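Local coordinates for putative type 11 methyltransferase (Sulfolobus solfataricus, PDB 3I9F), which is probably an S-adenosylmethionine-dependent methyltransferase of unestablished substrate that also binds zinc ions, at residues Phe81-Gln92 and Ile126-Phe137. Numbering follows the deposited sequence. Where two conformers were deposited one is given.
Sequences FANSFHDMDDKQ and IRMDEKDYMGWF
Gln92 and Trp136 face each other with CA atoms 7.6 Å apart, and the backbones of 81-92 and 126-137 come closer, to 6.2 Å, between the CA atoms of His86 and Arg127; no direct hydrogen bond joins the segments. Residues 81-92 leave strand 76-82, make a type I turn from Phe85 to Met88 and enter helix 91-101, while Asp129 and Asp132 form a capping box that starts helix 130-136. Phe85 has contacts with four side chains of 126-137. With CG anti to the backbone N (chi1 -171°), its CD2-CE2 edge meets both Met128 and Trp136: Met128 CE lies 3.7 Å from Phe85 CD2, and Phe85 CE2 points onto the indole face, 3.6 Å from Trp136 CG. Phe137 turns its own edge to one face of Phe85 and also points an edge at Phe81. This aromatic cluster packs helix 130-136 beside the end of the central parallel strand 76-82 in the Rossmann-like methyltransferase sheet. Farther along the same face of the indole, Lys91 CB makes a CH-pi contact 3.9 Å from the six-membered ring centroid, while Lys91 NZ bends back to bond His86 O and Met88 O. An alanine in place of Trp136 would probably leave the Phe85 edge and the Lys91 methylenes without their shared aromatic surface. His86 CB lies 3.3 Å from Ile126 O. Tyr133 OH and His86 ND1 both bond Asp112 OD2, and a water 2.6 Å from Tyr133 OH also takes the Phe85 N-H.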
loop_
_atom_site.group_PDB
_atom_site.type_symbol
_atom_site.label_atom_id
_atom_site.label_comp_id
_atom_site.label_asym_id
_atom_site.label_seq_id
_atom_site.Cartn_x
_atom_site.Cartn_y
_atom_site.Cartn_z
ATOM N N PHE B 81 14.073 -10.173 -6.249
ATOM C CA PHE B 81 14.498 -9.413 -7.425
ATOM C C PHE B 81 14.688 -10.402 -8.533
ATOM O O PHE B 81 15.719 -11.022 -8.631
ATOM C CB PHE B 81 15.816 -8.713 -7.143
ATOM C CG PHE B 81 15.689 -7.474 -6.306
ATOM C CD1 PHE B 81 15.294 -6.275 -6.873
ATOM C CD2 PHE B 81 16.023 -7.492 -4.996
ATOM C CE1 PHE B 81 15.208 -5.147 -6.143
ATOM C CE2 PHE B 81 15.932 -6.355 -4.222
ATOM C CZ PHE B 81 15.515 -5.185 -4.789
ATOM N N ALA B 82 13.673 -10.547 -9.370
ATOM C CA ALA B 82 13.680 -11.490 -10.487
ATOM C C ALA B 82 13.902 -10.799 -11.815
ATOM O O ALA B 82 12.969 -10.269 -12.418
ATOM C CB ALA B 82 12.331 -12.285 -10.529
ATOM N N ASN B 83 15.129 -10.861 -12.294
ATOM C CA ASN B 83 15.531 -10.222 -13.564
ATOM C C ASN B 83 15.213 -8.775 -13.615
ATOM O O ASN B 83 14.887 -8.281 -14.673
ATOM C CB ASN B 83 14.879 -10.916 -14.742
ATOM C CG ASN B 83 15.103 -12.413 -14.694
ATOM O OD1 ASN B 83 16.263 -12.888 -14.668
ATOM N ND2 ASN B 83 14.029 -13.158 -14.594
ATOM N N SER B 84 15.268 -8.103 -12.476
ATOM C CA SER B 84 14.728 -6.755 -12.396
ATOM C C SER B 84 15.711 -5.725 -11.850
ATOM O O SER B 84 15.553 -4.581 -12.146
ATOM C CB SER B 84 13.422 -6.723 -11.591
ATOM O OG SER B 84 13.647 -7.120 -10.253
ATOM N N PHE B 85 16.696 -6.106 -11.050
ATOM C CA PHE B 85 17.582 -5.124 -10.457
ATOM C C PHE B 85 18.457 -4.433 -11.480
ATOM O O PHE B 85 18.679 -3.239 -11.400
ATOM C CB PHE B 85 18.459 -5.758 -9.392
ATOM C CG PHE B 85 19.238 -4.785 -8.582
ATOM C CD1 PHE B 85 18.622 -4.047 -7.589
ATOM C CD2 PHE B 85 20.603 -4.627 -8.786
ATOM C CE1 PHE B 85 19.337 -3.164 -6.814
ATOM C CE2 PHE B 85 21.349 -3.732 -8.016
ATOM C CZ PHE B 85 20.708 -2.986 -7.041
ATOM N N HIS B 86 18.961 -5.182 -12.440
ATOM C CA HIS B 86 19.956 -4.653 -13.336
ATOM C C HIS B 86 19.510 -3.434 -14.105
ATOM O O HIS B 86 20.316 -2.554 -14.370
ATOM C CB HIS B 86 20.509 -5.717 -14.276
ATOM C CG HIS B 86 19.506 -6.304 -15.208
ATOM N ND1 HIS B 86 18.954 -7.550 -15.003
ATOM C CD2 HIS B 86 18.980 -5.839 -16.367
ATOM C CE1 HIS B 86 18.114 -7.817 -15.988
ATOM N NE2 HIS B 86 18.110 -6.797 -16.830
ATOM N N ASP B 87 18.234 -3.305 -14.414
ATOM C CA ASP B 87 17.827 -2.079 -15.098
ATOM C C ASP B 87 16.985 -1.128 -14.269
ATOM O O ASP B 87 16.419 -0.192 -14.795
ATOM C CB ASP B 87 17.214 -2.389 -16.474
ATOM C CG ASP B 87 16.058 -3.370 -16.417
ATOM O OD1 ASP B 87 15.740 -3.921 -15.326
ATOM O OD2 ASP B 87 15.491 -3.607 -17.511
ATOM N N MET B 88 17.009 -1.306 -12.954
ATOM C CA MET B 88 16.206 -0.526 -12.061
ATOM C C MET B 88 16.819 0.847 -11.824
ATOM O O MET B 88 18.038 0.982 -11.634
ATOM C CB MET B 88 16.070 -1.264 -10.730
ATOM C CG MET B 88 14.818 -0.954 -9.940
ATOM S SD MET B 88 14.550 -2.162 -8.598
ATOM C CE MET B 88 13.692 -1.005 -7.695
ATOM N N ASP B 89 15.948 1.852 -11.797
ATOM C CA ASP B 89 16.288 3.202 -11.414
ATOM C C ASP B 89 16.729 3.336 -9.928
ATOM O O ASP B 89 16.289 2.601 -9.075
ATOM C CB ASP B 89 15.066 4.104 -11.645
ATOM C CG ASP B 89 14.821 4.434 -13.130
ATOM O OD1 ASP B 89 15.506 3.874 -13.999
ATOM O OD2 ASP B 89 13.896 5.232 -13.449
ATOM N N ASP B 90 17.568 4.314 -9.642
ATOM C CA ASP B 90 17.986 4.631 -8.318
ATOM C C ASP B 90 18.452 3.413 -7.464
ATOM O O ASP B 90 17.924 3.089 -6.421
ATOM C CB ASP B 90 16.851 5.390 -7.674
ATOM C CG ASP B 90 16.477 6.622 -8.475
ATOM O OD1 ASP B 90 17.362 7.315 -9.021
ATOM O OD2 ASP B 90 15.281 6.915 -8.612
ATOM N N LYS B 91 19.465 2.744 -7.922
ATOM C CA LYS B 91 19.889 1.551 -7.283
ATOM C C LYS B 91 20.271 1.786 -5.819
ATOM O O LYS B 91 19.893 0.949 -4.987
ATOM C CB LYS B 91 20.979 0.873 -8.090
ATOM C CG LYS B 91 20.486 0.302 -9.428
ATOM C CD LYS B 91 21.648 -0.335 -10.177
ATOM C CE LYS B 91 21.318 -1.037 -11.489
ATOM N NZ LYS B 91 20.408 -0.248 -12.387
ATOM N N GLN B 92 20.895 2.938 -5.481
ATOM C CA GLN B 92 21.250 3.187 -4.082
ATOM C C GLN B 92 19.994 3.444 -3.243
ATOM O O GLN B 92 19.939 3.038 -2.074
ATOM C CB GLN B 92 22.261 4.324 -3.912
ATOM C CG GLN B 92 23.643 4.042 -4.448
ATOM C CD GLN B 92 24.499 3.156 -3.555
ATOM O OE1 GLN B 92 24.007 2.488 -2.636
ATOM N NE2 GLN B 92 25.812 3.151 -3.825
ATOM N N ILE B 126 23.850 -4.739 -20.078
ATOM C CA ILE B 126 23.053 -4.367 -18.935
ATOM C C ILE B 126 23.090 -5.440 -17.841
ATOM O O ILE B 126 22.498 -5.254 -16.815
ATOM C CB ILE B 126 21.595 -4.005 -19.401
ATOM C CG1 ILE B 126 20.975 -2.909 -18.512
ATOM C CG2 ILE B 126 20.717 -5.232 -19.498
ATOM C CD1 ILE B 126 21.760 -1.545 -18.540
ATOM N N ARG B 127 23.800 -6.549 -18.049
ATOM C CA ARG B 127 23.732 -7.701 -17.134
ATOM C C ARG B 127 24.728 -7.633 -16.022
ATOM O O ARG B 127 25.826 -7.126 -16.206
ATOM C CB ARG B 127 24.020 -9.009 -17.876
ATOM C CG ARG B 127 22.971 -9.389 -18.857
ATOM C CD ARG B 127 23.153 -10.772 -19.410
ATOM N NE ARG B 127 22.273 -10.984 -20.542
ATOM C CZ ARG B 127 21.957 -12.162 -21.083
ATOM N NH1 ARG B 127 22.421 -13.285 -20.592
ATOM N NH2 ARG B 127 21.128 -12.198 -22.105
ATOM N N MET B 128 24.358 -8.256 -14.912
ATOM C CA MET B 128 25.142 -8.299 -13.700
ATOM C C MET B 128 25.300 -9.739 -13.196
ATOM O O MET B 128 24.317 -10.478 -13.102
ATOM C CB MET B 128 24.446 -7.484 -12.596
ATOM C CG MET B 128 24.345 -5.939 -12.821
ATOM S SD MET B 128 23.274 -5.088 -11.632
ATOM C CE MET B 128 23.820 -5.921 -10.165
ATOM N N ASP B 129 26.519 -10.112 -12.793
ATOM C CA ASP B 129 26.761 -11.403 -12.156
ATOM C C ASP B 129 26.729 -11.267 -10.649
ATOM O O ASP B 129 26.529 -10.168 -10.116
ATOM C CB ASP B 129 28.100 -11.987 -12.595
ATOM C CG ASP B 129 29.246 -11.037 -12.351
ATOM O OD1 ASP B 129 29.140 -10.211 -11.404
ATOM O OD2 ASP B 129 30.246 -11.098 -13.098
ATOM N N GLU B 130 26.897 -12.395 -9.955
ATOM C CA GLU B 130 27.037 -12.401 -8.504
ATOM C C GLU B 130 27.921 -11.284 -8.004
ATOM O O GLU B 130 27.559 -10.534 -7.103
ATOM C CB GLU B 130 27.674 -13.698 -8.018
ATOM C CG GLU B 130 27.653 -13.807 -6.489
ATOM C CD GLU B 130 28.098 -15.161 -5.931
ATOM O OE1 GLU B 130 27.727 -16.213 -6.510
ATOM O OE2 GLU B 130 28.812 -15.145 -4.899
ATOM N N LYS B 131 29.112 -11.186 -8.563
ATOM C CA LYS B 131 30.059 -10.239 -8.016
ATOM C C LYS B 131 29.472 -8.812 -8.107
ATOM O O LYS B 131 29.589 -8.039 -7.179
ATOM C CB LYS B 131 31.408 -10.375 -8.706
ATOM C CG LYS B 131 32.467 -9.473 -8.100
ATOM C CD LYS B 131 33.811 -9.576 -8.839
ATOM C CE LYS B 131 34.916 -8.767 -8.111
ATOM N NZ LYS B 131 34.856 -8.830 -6.597
ATOM N N ASP B 132 28.818 -8.496 -9.224
ATOM C CA ASP B 132 28.162 -7.187 -9.394
ATOM C C ASP B 132 27.057 -6.977 -8.368
ATOM O O ASP B 132 26.924 -5.899 -7.809
ATOM C CB ASP B 132 27.609 -7.020 -10.817
ATOM C CG ASP B 132 28.712 -7.017 -11.886
ATOM O OD1 ASP B 132 29.747 -6.315 -11.671
ATOM O OD2 ASP B 132 28.546 -7.700 -12.932
ATOM N N TYR B 133 26.283 -8.023 -8.109
ATOM C CA TYR B 133 25.212 -7.932 -7.172
ATOM C C TYR B 133 25.785 -7.614 -5.810
ATOM O O TYR B 133 25.283 -6.724 -5.132
ATOM C CB TYR B 133 24.318 -9.179 -7.182
ATOM C CG TYR B 133 23.128 -9.041 -8.128
ATOM C CD1 TYR B 133 23.164 -9.533 -9.405
ATOM C CD2 TYR B 133 21.973 -8.402 -7.730
ATOM C CE1 TYR B 133 22.099 -9.406 -10.250
ATOM C CE2 TYR B 133 20.901 -8.280 -8.570
ATOM C CZ TYR B 133 20.983 -8.772 -9.836
ATOM O OH TYR B 133 19.912 -8.617 -10.705
ATOM N N MET B 134 26.863 -8.257 -5.422
ATOM C CA MET B 134 27.366 -8.064 -4.053
ATOM C C MET B 134 28.074 -6.708 -3.816
ATOM O O MET B 134 28.214 -6.283 -2.679
ATOM C CB MET B 134 28.209 -9.274 -3.599
ATOM C CG MET B 134 27.454 -10.643 -3.782
ATOM S SD MET B 134 25.715 -10.706 -3.240
ATOM C CE MET B 134 26.060 -10.426 -1.505
ATOM N N GLY B 135 28.470 -6.016 -4.877
ATOM C CA GLY B 135 28.854 -4.623 -4.790
ATOM C C GLY B 135 27.696 -3.757 -4.321
ATOM O O GLY B 135 27.891 -2.891 -3.502
ATOM N N TRP B 136 26.484 -4.006 -4.808
ATOM C CA TRP B 136 25.297 -3.258 -4.360
ATOM C C TRP B 136 24.731 -3.730 -3.012
ATOM O O TRP B 136 24.317 -2.928 -2.139
ATOM C CB TRP B 136 24.178 -3.372 -5.400
ATOM C CG TRP B 136 24.546 -2.743 -6.642
ATOM C CD1 TRP B 136 25.007 -3.356 -7.774
ATOM C CD2 TRP B 136 24.536 -1.362 -6.913
ATOM N NE1 TRP B 136 25.288 -2.432 -8.724
ATOM C CE2 TRP B 136 25.008 -1.192 -8.223
ATOM C CE3 TRP B 136 24.205 -0.237 -6.161
ATOM C CZ2 TRP B 136 25.120 0.068 -8.828
ATOM C CZ3 TRP B 136 24.317 1.010 -6.757
ATOM C CH2 TRP B 136 24.791 1.148 -8.078
ATOM N N PHE B 137 24.657 -5.045 -2.877
ATOM C CA PHE B 137 24.126 -5.649 -1.692
ATOM C C PHE B 137 25.278 -5.946 -0.758
ATOM O O PHE B 137 25.422 -7.063 -0.291
ATOM C CB PHE B 137 23.373 -6.910 -2.070
ATOM C CG PHE B 137 22.070 -6.648 -2.781
ATOM C CD1 PHE B 137 20.884 -6.611 -2.078
ATOM C CD2 PHE B 137 22.030 -6.433 -4.151
ATOM C CE1 PHE B 137 19.695 -6.366 -2.712
ATOM C CE2 PHE B 137 20.860 -6.203 -4.785
ATOM C CZ PHE B 137 19.684 -6.163 -4.070
HETATM O O HOH W 1 17.385 -9.089 -10.309
HETATM O O HOH W 2 24.868 0.150 -2.135
#